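Local coordinates for protein (S)-ureidoglycine--glyoxylate transaminase (Bacillus subtilis, PDB 3ISL) that catalyses the pyridoxal-phosphate-dependent transamination of (S)-ureidoglycine with glyoxylate, giving oxalurate and glycine in purine breakdown, at residues V20-P24 against Y369-N375; H297-A301 against A403-Y407; G310-F314 against T325-P330; F346-I350 against F378-L383. All blocks are in the same frame, centred on the assembly; numbering follows the deposited sequence.

Contact 1 (V20-P24 against Y369-N375); sequences VEVDP and YSCRKEN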
loop_
_atom_site.group_PDB
_atom_site.type_symbol
_atom_site.label_atom_id
_atom_site.label_comp_id
_atom_site.label_asym_id
_atom_site.label_seq_id
_atom_site.Cartn_x
_atom_site.Cartn_y
_atom_site.Cartn_z
ATOM N N VAL A 20 -0.358 1.032 16.295
ATOM C CA VAL A 20 -0.049 0.382 17.537
ATOM C C VAL A 20 0.824 -0.873 17.401
ATOM O O VAL A 20 1.252 -1.235 16.290
ATOM C CB VAL A 20 -1.372 0.109 18.348
ATOM C CG1 VAL A 20 -2.145 1.446 18.519
ATOM C CG2 VAL A 20 -2.258 -0.942 17.619
ATOM N N GLU A 21 1.102 -1.544 18.497
ATOM C CA GLU A 21 2.025 -2.689 18.475
ATOM C C GLU A 21 1.314 -3.826 17.768
ATOM O O GLU A 21 0.073 -3.965 17.854
ATOM C CB GLU A 21 2.332 -3.143 19.894
ATOM C CG GLU A 21 3.204 -2.277 20.684
ATOM C CD GLU A 21 3.097 -2.582 22.144
ATOM O OE1 GLU A 21 2.829 -3.762 22.535
ATOM O OE2 GLU A 21 3.269 -1.624 22.907
ATOM N N VAL A 22 2.089 -4.657 17.086
ATOM C CA VAL A 22 1.595 -5.834 16.365
ATOM C C VAL A 22 1.749 -7.098 17.199
ATOM O O VAL A 22 2.870 -7.336 17.778
ATOM C CB VAL A 22 2.367 -5.913 15.063
ATOM C CG1 VAL A 22 2.034 -7.149 14.251
ATOM C CG2 VAL A 22 1.967 -4.662 14.246
ATOM N N ASP A 23 0.711 -7.952 17.247
ATOM C CA ASP A 23 0.900 -9.246 17.944
ATOM C C ASP A 23 2.148 -9.965 17.375
ATOM O O ASP A 23 2.332 -9.997 16.150
ATOM C CB ASP A 23 -0.347 -10.175 17.801
ATOM C CG ASP A 23 -0.297 -11.411 18.753
ATOM O OD1 ASP A 23 0.609 -12.260 18.632
ATOM O OD2 ASP A 23 -1.142 -11.556 19.660
ATOM N N PRO A 24 2.983 -10.561 18.254
ATOM C CA PRO A 24 4.118 -11.337 17.872
ATOM C C PRO A 24 3.780 -12.465 16.921
ATOM O O PRO A 24 4.623 -12.791 16.078
ATOM C CB PRO A 24 4.620 -11.882 19.221
ATOM C CG PRO A 24 4.398 -10.746 20.105
ATOM C CD PRO A 24 2.951 -10.423 19.732
ATOM N N TYR A 369 -3.316 -5.207 20.204
ATOM C CA TYR A 369 -2.307 -5.875 21.037
ATOM C C TYR A 369 -1.775 -4.930 22.126
ATOM O O TYR A 369 -1.292 -5.386 23.148
ATOM C CB TYR A 369 -1.140 -6.348 20.169
ATOM C CG TYR A 369 -0.198 -7.231 20.975
ATOM C CD1 TYR A 369 -0.598 -8.540 21.354
ATOM C CD2 TYR A 369 1.023 -6.757 21.402
ATOM C CE1 TYR A 369 0.218 -9.345 22.111
ATOM C CE2 TYR A 369 1.862 -7.567 22.197
ATOM C CZ TYR A 369 1.438 -8.848 22.556
ATOM O OH TYR A 369 2.279 -9.659 23.308
ATOM N N SER A 370 -1.760 -3.619 21.849
ATOM C CA SER A 370 -1.426 -2.568 22.845
ATOM C C SER A 370 -2.434 -2.454 24.019
ATOM O O SER A 370 -2.137 -1.861 25.127
ATOM C CB SER A 370 -1.360 -1.228 22.080
ATOM O OG SER A 370 -0.086 -1.101 21.400
ATOM N N CYS A 371 -3.631 -3.003 23.796
ATOM C CA CYS A 371 -4.691 -2.934 24.790
ATOM C C CYS A 371 -4.481 -4.119 25.740
ATOM O O CYS A 371 -5.159 -5.169 25.617
ATOM C CB CYS A 371 -6.066 -2.997 24.108
ATOM S SG CYS A 371 -7.404 -2.806 25.272
ATOM N N ARG A 372 -3.504 -3.986 26.646
ATOM C CA ARG A 372 -3.208 -5.101 27.536
ATOM C C ARG A 372 -2.727 -4.584 28.859
ATOM O O ARG A 372 -2.209 -3.464 28.964
ATOM C CB ARG A 372 -2.248 -6.145 26.904
ATOM C CG ARG A 372 -0.735 -5.712 26.885
ATOM C CD ARG A 372 0.079 -6.784 26.076
ATOM N NE ARG A 372 1.511 -6.490 26.152
ATOM C CZ ARG A 372 2.101 -5.687 25.293
ATOM N NH1 ARG A 372 1.343 -5.163 24.323
ATOM N NH2 ARG A 372 3.425 -5.466 25.339
ATOM N N LYS A 373 -2.938 -5.383 29.907
ATOM C CA LYS A 373 -2.691 -4.866 31.253
ATOM C C LYS A 373 -1.283 -4.350 31.491
ATOM O O LYS A 373 -1.126 -3.333 32.151
ATOM C CB LYS A 373 -3.021 -5.907 32.277
ATOM C CG LYS A 373 -1.916 -6.930 32.553
ATOM C CD LYS A 373 -2.495 -8.047 33.504
ATOM C CE LYS A 373 -2.842 -7.391 34.813
ATOM N NZ LYS A 373 -2.687 -5.911 34.483
ATOM N N GLU A 374 -0.265 -4.990 30.914
ATOM C CA GLU A 374 1.118 -4.548 31.100
ATOM C C GLU A 374 1.350 -3.103 30.578
ATOM O O GLU A 374 2.059 -2.287 31.228
ATOM C CB GLU A 374 2.128 -5.526 30.423
ATOM C CG GLU A 374 2.129 -6.948 31.076
ATOM C CD GLU A 374 1.158 -7.917 30.371
ATOM O OE1 GLU A 374 0.184 -7.496 29.692
ATOM O OE2 GLU A 374 1.385 -9.116 30.487
ATOM N N ASN A 375 0.763 -2.813 29.414
ATOM C CA ASN A 375 0.917 -1.510 28.737
ATOM C C ASN A 375 0.083 -0.453 29.498
ATOM O O ASN A 375 0.510 0.701 29.714
ATOM C CB ASN A 375 0.415 -1.579 27.292
ATOM C CG ASN A 375 1.442 -1.914 26.343
ATOM O OD1 ASN A 375 1.337 -1.572 25.134
ATOM N ND2 ASN A 375 2.481 -2.579 26.815
HETATM O O HOH W 1 4.793 -3.089 24.948
#

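Contact 2 (H297-A301 against A403-Y407); sequences HHEAA and ALDVY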
loop_
_atom_site.group_PDB
_atom_site.type_symbol
_atom_site.label_atom_id
_atom_site.label_comp_id
_atom_site.label_asym_id
_atom_site.label_seq_id
_atom_site.Cartn_x
_atom_site.Cartn_y
_atom_site.Cartn_z
ATOM N N HIS A 297 -12.564 -3.524 29.356
ATOM C CA HIS A 297 -11.912 -3.794 30.628
ATOM C C HIS A 297 -10.653 -2.863 30.826
ATOM O O HIS A 297 -10.483 -2.166 31.875
ATOM C CB HIS A 297 -11.551 -5.294 30.651
ATOM C CG HIS A 297 -10.880 -5.734 31.915
ATOM N ND1 HIS A 297 -9.761 -6.540 31.926
ATOM C CD2 HIS A 297 -11.185 -5.495 33.219
ATOM C CE1 HIS A 297 -9.406 -6.776 33.174
ATOM N NE2 HIS A 297 -10.224 -6.119 33.971
ATOM N N HIS A 298 -9.761 -2.837 29.814
ATOM C CA HIS A 298 -8.538 -2.055 29.929
ATOM C C HIS A 298 -8.822 -0.560 29.915
ATOM O O HIS A 298 -8.117 0.227 30.574
ATOM C CB HIS A 298 -7.455 -2.496 28.932
ATOM C CG HIS A 298 -7.041 -3.917 29.145
ATOM N ND1 HIS A 298 -6.317 -4.338 30.242
ATOM C CD2 HIS A 298 -7.336 -5.035 28.446
ATOM C CE1 HIS A 298 -6.156 -5.648 30.182
ATOM N NE2 HIS A 298 -6.758 -6.090 29.100
ATOM N N GLU A 299 -9.871 -0.174 29.199
ATOM C CA GLU A 299 -10.282 1.197 29.207
ATOM C C GLU A 299 -10.632 1.600 30.642
ATOM O O GLU A 299 -10.252 2.698 31.069
ATOM C CB GLU A 299 -11.467 1.420 28.242
ATOM C CG GLU A 299 -12.152 2.788 28.454
ATOM C CD GLU A 299 -13.468 2.919 27.739
ATOM O OE1 GLU A 299 -14.145 1.865 27.466
ATOM O OE2 GLU A 299 -13.779 4.108 27.432
ATOM N N ALA A 300 -11.329 0.717 31.369
ATOM C CA ALA A 300 -11.793 1.009 32.719
ATOM C C ALA A 300 -10.598 1.131 33.703
ATOM O O ALA A 300 -10.530 2.096 34.447
ATOM C CB ALA A 300 -12.803 -0.043 33.193
ATOM N N ALA A 301 -9.649 0.188 33.653
ATOM C CA ALA A 301 -8.418 0.299 34.403
ATOM C C ALA A 301 -7.595 1.605 34.108
ATOM O O ALA A 301 -7.203 2.282 35.053
ATOM C CB ALA A 301 -7.560 -0.968 34.159
ATOM N N ALA A 403 -5.548 1.316 39.119
ATOM C CA ALA A 403 -5.633 0.393 37.984
ATOM C C ALA A 403 -5.517 -1.039 38.488
ATOM O O ALA A 403 -6.250 -1.877 38.023
ATOM C CB ALA A 403 -4.554 0.696 36.914
ATOM N N LEU A 404 -4.657 -1.306 39.498
ATOM C CA LEU A 404 -4.543 -2.652 40.065
ATOM C C LEU A 404 -5.826 -3.139 40.746
ATOM O O LEU A 404 -6.197 -4.294 40.591
ATOM C CB LEU A 404 -3.330 -2.825 40.986
ATOM C CG LEU A 404 -1.964 -2.829 40.262
ATOM C CD1 LEU A 404 -0.793 -2.579 41.239
ATOM C CD2 LEU A 404 -1.788 -4.126 39.460
ATOM N N ASP A 405 -6.463 -2.277 41.541
ATOM C CA ASP A 405 -7.815 -2.556 42.016
ATOM C C ASP A 405 -8.762 -3.002 40.905
ATOM O O ASP A 405 -9.460 -3.977 41.070
ATOM C CB ASP A 405 -8.380 -1.351 42.735
ATOM C CG ASP A 405 -7.624 -1.062 44.032
ATOM O OD1 ASP A 405 -6.871 -1.954 44.473
ATOM O OD2 ASP A 405 -7.762 0.045 44.598
ATOM N N VAL A 406 -8.819 -2.288 39.785
ATOM C CA VAL A 406 -9.738 -2.778 38.765
ATOM C C VAL A 406 -9.336 -4.124 38.186
ATOM O O VAL A 406 -10.217 -4.957 37.874
ATOM C CB VAL A 406 -10.254 -1.725 37.703
ATOM C CG1 VAL A 406 -9.671 -0.360 37.875
ATOM C CG2 VAL A 406 -10.196 -2.257 36.296
ATOM N N TYR A 407 -8.026 -4.374 38.095
ATOM C CA TYR A 407 -7.559 -5.648 37.530
ATOM C C TYR A 407 -7.803 -6.780 38.514
ATOM O O TYR A 407 -8.122 -7.888 38.104
ATOM C CB TYR A 407 -6.089 -5.622 37.097
ATOM C CG TYR A 407 -5.887 -4.883 35.779
ATOM C CD1 TYR A 407 -6.642 -5.234 34.652
ATOM C CD2 TYR A 407 -4.919 -3.865 35.652
ATOM C CE1 TYR A 407 -6.492 -4.543 33.428
ATOM C CE2 TYR A 407 -4.752 -3.181 34.431
ATOM C CZ TYR A 407 -5.511 -3.528 33.341
ATOM O OH TYR A 407 -5.320 -2.848 32.161
#

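Contact 3 (G310-F314 against T325-P330); sequences GLRLF and TCVEIP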
loop_
_atom_site.group_PDB
_atom_site.type_symbol
_atom_site.label_atom_id
_atom_site.label_comp_id
_atom_site.label_asym_id
_atom_site.label_seq_id
_atom_site.Cartn_x
_atom_site.Cartn_y
_atom_site.Cartn_z
ATOM N N GLY A 310 -5.453 12.343 39.501
ATOM C CA GLY A 310 -5.907 13.745 39.662
ATOM C C GLY A 310 -6.084 14.441 38.309
ATOM O O GLY A 310 -6.238 15.674 38.254
ATOM N N LEU A 311 -6.070 13.666 37.226
ATOM C CA LEU A 311 -6.278 14.217 35.880
ATOM C C LEU A 311 -7.750 14.136 35.434
ATOM O O LEU A 311 -8.514 13.320 35.928
ATOM C CB LEU A 311 -5.348 13.535 34.828
ATOM C CG LEU A 311 -3.832 13.715 35.027
ATOM C CD1 LEU A 311 -3.032 12.778 34.174
ATOM C CD2 LEU A 311 -3.372 15.113 34.775
ATOM N N ARG A 312 -8.135 14.973 34.483
ATOM C CA ARG A 312 -9.513 14.955 33.952
ATOM C C ARG A 312 -9.566 14.502 32.488
ATOM O O ARG A 312 -8.628 14.748 31.721
ATOM C CB ARG A 312 -10.158 16.333 34.060
ATOM C CG ARG A 312 -9.575 17.237 35.163
ATOM C CD ARG A 312 -10.639 18.012 35.877
ATOM N NE ARG A 312 -10.931 17.357 37.149
ATOM C CZ ARG A 312 -12.031 17.547 37.879
ATOM N NH1 ARG A 312 -12.990 18.401 37.493
ATOM N NH2 ARG A 312 -12.167 16.873 39.017
ATOM N N LEU A 313 -10.655 13.862 32.093
ATOM C CA LEU A 313 -10.854 13.533 30.679
ATOM C C LEU A 313 -11.550 14.678 29.925
ATOM O O LEU A 313 -12.417 15.350 30.468
ATOM C CB LEU A 313 -11.650 12.227 30.546
ATOM C CG LEU A 313 -11.002 11.002 31.223
ATOM C CD1 LEU A 313 -11.809 9.717 30.925
ATOM C CD2 LEU A 313 -9.548 10.838 30.793
ATOM N N PHE A 314 -11.145 14.894 28.681
ATOM C CA PHE A 314 -11.873 15.745 27.755
ATOM C C PHE A 314 -13.107 15.030 27.210
ATOM O O PHE A 314 -13.099 13.787 27.007
ATOM C CB PHE A 314 -10.950 16.089 26.580
ATOM C CG PHE A 314 -11.640 16.730 25.389
ATOM C CD1 PHE A 314 -12.018 18.061 25.427
ATOM C CD2 PHE A 314 -11.871 16.000 24.229
ATOM C CE1 PHE A 314 -12.661 18.679 24.308
ATOM C CE2 PHE A 314 -12.484 16.596 23.102
ATOM C CZ PHE A 314 -12.884 17.917 23.135
ATOM N N THR A 325 -8.611 7.552 24.954
ATOM C CA THR A 325 -8.895 8.251 26.181
ATOM C C THR A 325 -8.163 9.573 26.110
ATOM O O THR A 325 -6.942 9.588 25.921
ATOM C CB THR A 325 -8.379 7.390 27.355
ATOM O OG1 THR A 325 -9.243 6.276 27.409
ATOM C CG2 THR A 325 -8.468 8.177 28.749
ATOM N N CYS A 326 -8.914 10.663 26.160
ATOM C CA CYS A 326 -8.381 12.010 25.939
ATOM C C CYS A 326 -8.178 12.631 27.309
ATOM O O CYS A 326 -9.154 12.891 28.030
ATOM C CB CYS A 326 -9.376 12.879 25.116
ATOM S SG CYS A 326 -9.771 12.195 23.518
ATOM N N VAL A 327 -6.914 12.867 27.660
ATOM C CA VAL A 327 -6.570 13.343 28.984
ATOM C C VAL A 327 -6.247 14.815 28.865
ATOM O O VAL A 327 -5.440 15.198 28.018
ATOM C CB VAL A 327 -5.364 12.584 29.564
ATOM C CG1 VAL A 327 -4.975 13.106 31.006
ATOM C CG2 VAL A 327 -5.624 11.065 29.552
ATOM N N GLU A 328 -6.858 15.629 29.736
ATOM C CA GLU A 328 -6.663 17.077 29.722
ATOM C C GLU A 328 -5.278 17.398 30.263
ATOM O O GLU A 328 -4.903 16.928 31.352
ATOM C CB GLU A 328 -7.800 17.821 30.493
ATOM C CG GLU A 328 -9.087 17.982 29.638
ATOM C CD GLU A 328 -10.312 18.596 30.349
ATOM O OE1 GLU A 328 -11.341 18.800 29.638
ATOM O OE2 GLU A 328 -10.254 18.880 31.581
ATOM N N ILE A 329 -4.522 18.173 29.478
ATOM C CA ILE A 329 -3.239 18.722 29.895
ATOM C C ILE A 329 -3.482 19.838 30.918
ATOM O O ILE A 329 -4.100 20.853 30.635
ATOM C CB ILE A 329 -2.401 19.243 28.683
ATOM C CG1 ILE A 329 -2.149 18.087 27.679
ATOM C CG2 ILE A 329 -1.073 19.910 29.162
ATOM C CD1 ILE A 329 -1.711 18.537 26.268
ATOM N N PRO A 330 -2.994 19.644 32.128
ATOM C CA PRO A 330 -3.197 20.675 33.192
ATOM C C PRO A 330 -2.517 22.007 32.850
ATOM O O PRO A 330 -1.481 22.023 32.164
ATOM C CB PRO A 330 -2.539 20.051 34.412
ATOM C CG PRO A 330 -2.207 18.564 34.013
ATOM C CD PRO A 330 -2.119 18.529 32.534
HETATM O O HOH W 2 -6.305 16.827 33.784
#

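Contact 4 (F346-I350 against F378-L383); sequences FGIEI and FVLAGL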
loop_
_atom_site.group_PDB
_atom_site.type_symbol
_atom_site.label_atom_id
_atom_site.label_comp_id
_atom_site.label_asym_id
_atom_site.label_seq_id
_atom_site.Cartn_x
_atom_site.Cartn_y
_atom_site.Cartn_z
ATOM N N PHE A 346 11.168 6.429 28.752
ATOM C CA PHE A 346 10.467 5.156 28.905
ATOM C C PHE A 346 10.199 4.423 27.620
ATOM O O PHE A 346 9.775 3.280 27.659
ATOM C CB PHE A 346 9.175 5.360 29.663
ATOM C CG PHE A 346 9.355 5.961 31.044
ATOM C CD1 PHE A 346 9.141 5.171 32.186
ATOM C CD2 PHE A 346 9.647 7.322 31.221
ATOM C CE1 PHE A 346 9.295 5.689 33.477
ATOM C CE2 PHE A 346 9.778 7.837 32.522
ATOM C CZ PHE A 346 9.582 7.006 33.652
ATOM N N GLY A 347 10.451 5.036 26.467
ATOM C CA GLY A 347 10.097 4.371 25.218
ATOM C C GLY A 347 8.576 4.277 25.085
ATOM O O GLY A 347 8.069 3.488 24.283
ATOM N N ILE A 348 7.844 5.037 25.898
ATOM C CA ILE A 348 6.366 5.005 25.853
ATOM C C ILE A 348 5.814 6.042 24.894
ATOM O O ILE A 348 6.214 7.204 24.964
ATOM C CB ILE A 348 5.772 5.320 27.248
ATOM C CG1 ILE A 348 6.071 4.147 28.200
ATOM C CG2 ILE A 348 4.256 5.626 27.142
ATOM C CD1 ILE A 348 5.653 4.505 29.714
ATOM N N GLU A 349 4.907 5.647 24.000
ATOM C CA GLU A 349 4.390 6.628 23.029
ATOM C C GLU A 349 2.927 6.910 23.265
ATOM O O GLU A 349 2.140 5.987 23.265
ATOM C CB GLU A 349 4.572 6.151 21.560
ATOM C CG GLU A 349 4.580 7.358 20.607
ATOM C CD GLU A 349 4.324 6.955 19.130
ATOM O OE1 GLU A 349 4.188 5.757 18.871
ATOM O OE2 GLU A 349 4.278 7.832 18.244
ATOM N N ILE A 350 2.605 8.181 23.498
ATOM C CA ILE A 350 1.224 8.715 23.503
ATOM C C ILE A 350 1.126 9.825 22.458
ATOM O O ILE A 350 2.127 10.337 21.986
ATOM C CB ILE A 350 0.728 9.228 24.916
ATOM C CG1 ILE A 350 1.465 10.519 25.325
ATOM C CG2 ILE A 350 0.784 8.034 25.954
ATOM C CD1 ILE A 350 1.059 11.104 26.807
ATOM N N PHE A 378 2.164 0.308 32.543
ATOM C CA PHE A 378 3.400 1.056 32.264
ATOM C C PHE A 378 3.126 2.483 31.817
ATOM O O PHE A 378 3.879 3.402 32.165
ATOM C CB PHE A 378 4.241 0.292 31.224
ATOM C CG PHE A 378 5.699 0.781 31.051
ATOM C CD1 PHE A 378 6.423 1.406 32.080
ATOM C CD2 PHE A 378 6.379 0.537 29.825
ATOM C CE1 PHE A 378 7.782 1.804 31.859
ATOM C CE2 PHE A 378 7.739 0.928 29.628
ATOM C CZ PHE A 378 8.413 1.555 30.640
ATOM N N VAL A 379 2.067 2.690 31.043
ATOM C CA VAL A 379 1.787 4.025 30.566
ATOM C C VAL A 379 1.403 4.928 31.757
ATOM O O VAL A 379 1.768 6.131 31.792
ATOM C CB VAL A 379 0.720 4.060 29.422
ATOM C CG1 VAL A 379 -0.695 3.879 30.014
ATOM C CG2 VAL A 379 0.813 5.412 28.634
ATOM N N LEU A 380 0.688 4.370 32.742
ATOM C CA LEU A 380 0.317 5.193 33.944
ATOM C C LEU A 380 1.574 5.450 34.786
ATOM O O LEU A 380 1.771 6.563 35.309
ATOM C CB LEU A 380 -0.750 4.526 34.816
ATOM C CG LEU A 380 -2.111 4.301 34.155
ATOM C CD1 LEU A 380 -2.832 3.234 34.934
ATOM C CD2 LEU A 380 -2.890 5.614 34.174
ATOM N N ALA A 381 2.421 4.437 34.925
ATOM C CA ALA A 381 3.640 4.632 35.726
ATOM C C ALA A 381 4.533 5.706 35.066
ATOM O O ALA A 381 4.966 6.613 35.720
ATOM C CB ALA A 381 4.381 3.345 35.889
ATOM N N GLY A 382 4.754 5.587 33.760
ATOM C CA GLY A 382 5.560 6.535 33.027
ATOM C C GLY A 382 4.975 7.932 33.060
ATOM O O GLY A 382 5.717 8.930 33.290
ATOM N N LEU A 383 3.673 8.032 32.820
ATOM C CA LEU A 383 3.058 9.345 32.759
ATOM C C LEU A 383 3.057 9.970 34.159
ATOM O O LEU A 383 3.291 11.165 34.272
ATOM C CB LEU A 383 1.652 9.325 32.149
ATOM C CG LEU A 383 0.851 10.651 32.049
ATOM C CD1 LEU A 383 1.301 11.570 30.924
ATOM C CD2 LEU A 383 -0.623 10.262 31.827
#

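Contact 1 (V20-P24 against Y369-N375)
E21 faces S370 and D23 faces Y369, each pair with CA atoms 5.6 Å apart, where a loop runs past a 3-10 turn. The E21 backbone N donates to S370 OG at 3.2 Å and 167°, and that hydroxyl donates to I14 O. The E21 side chain extends to a salt bridge: R372 NH1 meets OE1 on its syn side at 2.7 Å, NH2 adding only a weak bond. The same NH1 gives a second bond to Y369 O (2.9 Å). A water links NH2 to E21 OE2, which also accepts from I14 N, so S370 and E21 are both tied to strand 13-14. With CG anti to the backbone N (chi1 -171°), the Y369 ring takes D23 CA and P24 CD over one face, 4.0 and 3.9 Å from its centroid, while R372 CD lies beyond the other. Alanine at Y369 would probably strip D23 CA and P24 CD of the ring face they pack on. The V20 side chain is about 6 Å from that of K198, the cofactor-carrying lysine, although that link is not formed in this model. D23 caps helix 24-29 and pairs with R25; the contact thus joins the start of that helix to the start of helix 373-389.

Contact 2 (H297-A301 against A403-Y407)
Y407 reaches across from helix 403-407 to H297, H298 and A301 on helix 297-301; the two segments run roughly antiparallel, at 147°, with axes 9.2 Å apart. From CB, a chi1 of -77° sets CG anti to the carbonyl carbon and directs the ring at the other helix. CD1 then comes up against H297 CE1 at 3.5 Å, part of an offset edge-to-face pair in which the edge of Y407 is turned to the imidazole face. CE1 passes H298 CE1 at 3.4 Å, the two rings meeting rim to rim. On the other flank, CE2 and CZ lie under A301 CB, 3.4 Å from CZ, and that methyl makes a CH-pi contact over one face. At the tip, OH shares a short, straight hydrogen bond with H298 ND1, 2.6 Å long, in the plane of the imidazole. A phenylalanine in place of Y407 would probably keep the ring packing but leave H298 ND1 without this mate. Beside the ring, V406 CG2 touches A301 CB at 3.6 Å, and the small A301 and A403 let their CA atoms approach to 4.5 Å. Helix 373-389 covers the pair from a third direction: K373 makes a cation-pi contact on the ring face opposite A301, V376 also touches Y407, and L377 and L380 pack on A403.

Contact 3 (G310-F314 against T325-P330)
L311 and V327 meet in the apolar centre, CD1 of the first 3.7 Å from CG1 of the second, and L311 sends its other branch, CD2, to P330 CG at the same distance. L313 bends its CD2 back toward the strand, reaching T325 CG2 at 3.5 Å and lying looser on V327 CG2. I306 of helix 288-308 also touches L311, L313 and V327. Across the strand, F314 and C326 touch CB to CB at 3.9 Å, C326 CB lying at the edge of the phenyl ring, near its plane. Outward from here come the backbone bonds: E328 N donates to R312 O (2.8 Å, 172°), almost in line with the carbonyl, and F314 N to C326 O (2.9 Å) from above the carbonyl plane. They flank L313 and V327 as a non-hydrogen-bonded antiparallel pair, a single bridge on the side of strand 324-328 away from strand 361-365. A water continues the link between the two backbones, accepting from R312 N and donating to E328 O. At the rim, E328 OE2 touches R312 CB, yet R312 NE stays 5.8 Å from that oxygen. Backbone bonds and aliphatic contact therefore do the holding, and the opposite charges probably add no more than a diffuse attraction.

Contact 4 (F346-I350 against F378-L383)
I348, on the short strand that pairs in parallel with strand 13-14, lays its side chain on F378 of helix 373-389, a strand-on-helix packing in the C-terminal part of this class-V aminotransferase. F378 has CG anti to its backbone nitrogen (chi1 -167°), which swings the ring back beneath the isoleucine; I348 CD1 sits over the ring centre, 3.8 Å from the centroid and 5° off the normal. The same methyl presses on the helix backbone, 3.2 Å from F378 O, a carbonyl already bonded to G382 N. Bare backbone at G382 makes the room: a CB there would come within 2.4 Å of I348 CD1. G382 CA instead lies over one face of the F346 ring, 4.0 Å from its centroid. F378 CE1 comes to the edge of that ring, 3.6 Å from F346 CD1, so the two phenyl groups touch obliquely without stacking. Further along, V379 CG2 fits between two isoleucine methyls, 3.8 Å from I348 CG2 and 3.7 Å from I350 CG2. I350 ends with CD1 lightly against L383 CD1, at 4.2 Å. L342 of helix 335-346 covers I348 and I350, and E349, pointing away from the helix, packs on I14 and on G36 of the second subunit. No hydrogen bond crosses between the two segments: methyls, ring faces and a glycine do all the joining, so the fit depends on shape, and is closest where I348 CD1 presses on F378 O, beside the bare G382.

From the N terminus, the loop at 20-24 is the first to wait for a partner; contact 1 closes it 345 residues later, at the start of helix 373-389. Helix 288-308 opens contact 2, which closes last, on helix 398-408, and so crosses contact 1. Contact 3 closes a short loop nested inside both. Contact 4 follows it in series, opening before contact 1 closes and closing after, so it crosses contact 1 but nests inside contact 2. Helix 373-389 serves contacts 1 and 4 directly; its K373 touches contact 2, as does L380, while L383 meets L311 of contact 3. N-terminal loop, C-terminal helices and small sheets are thereby tied together.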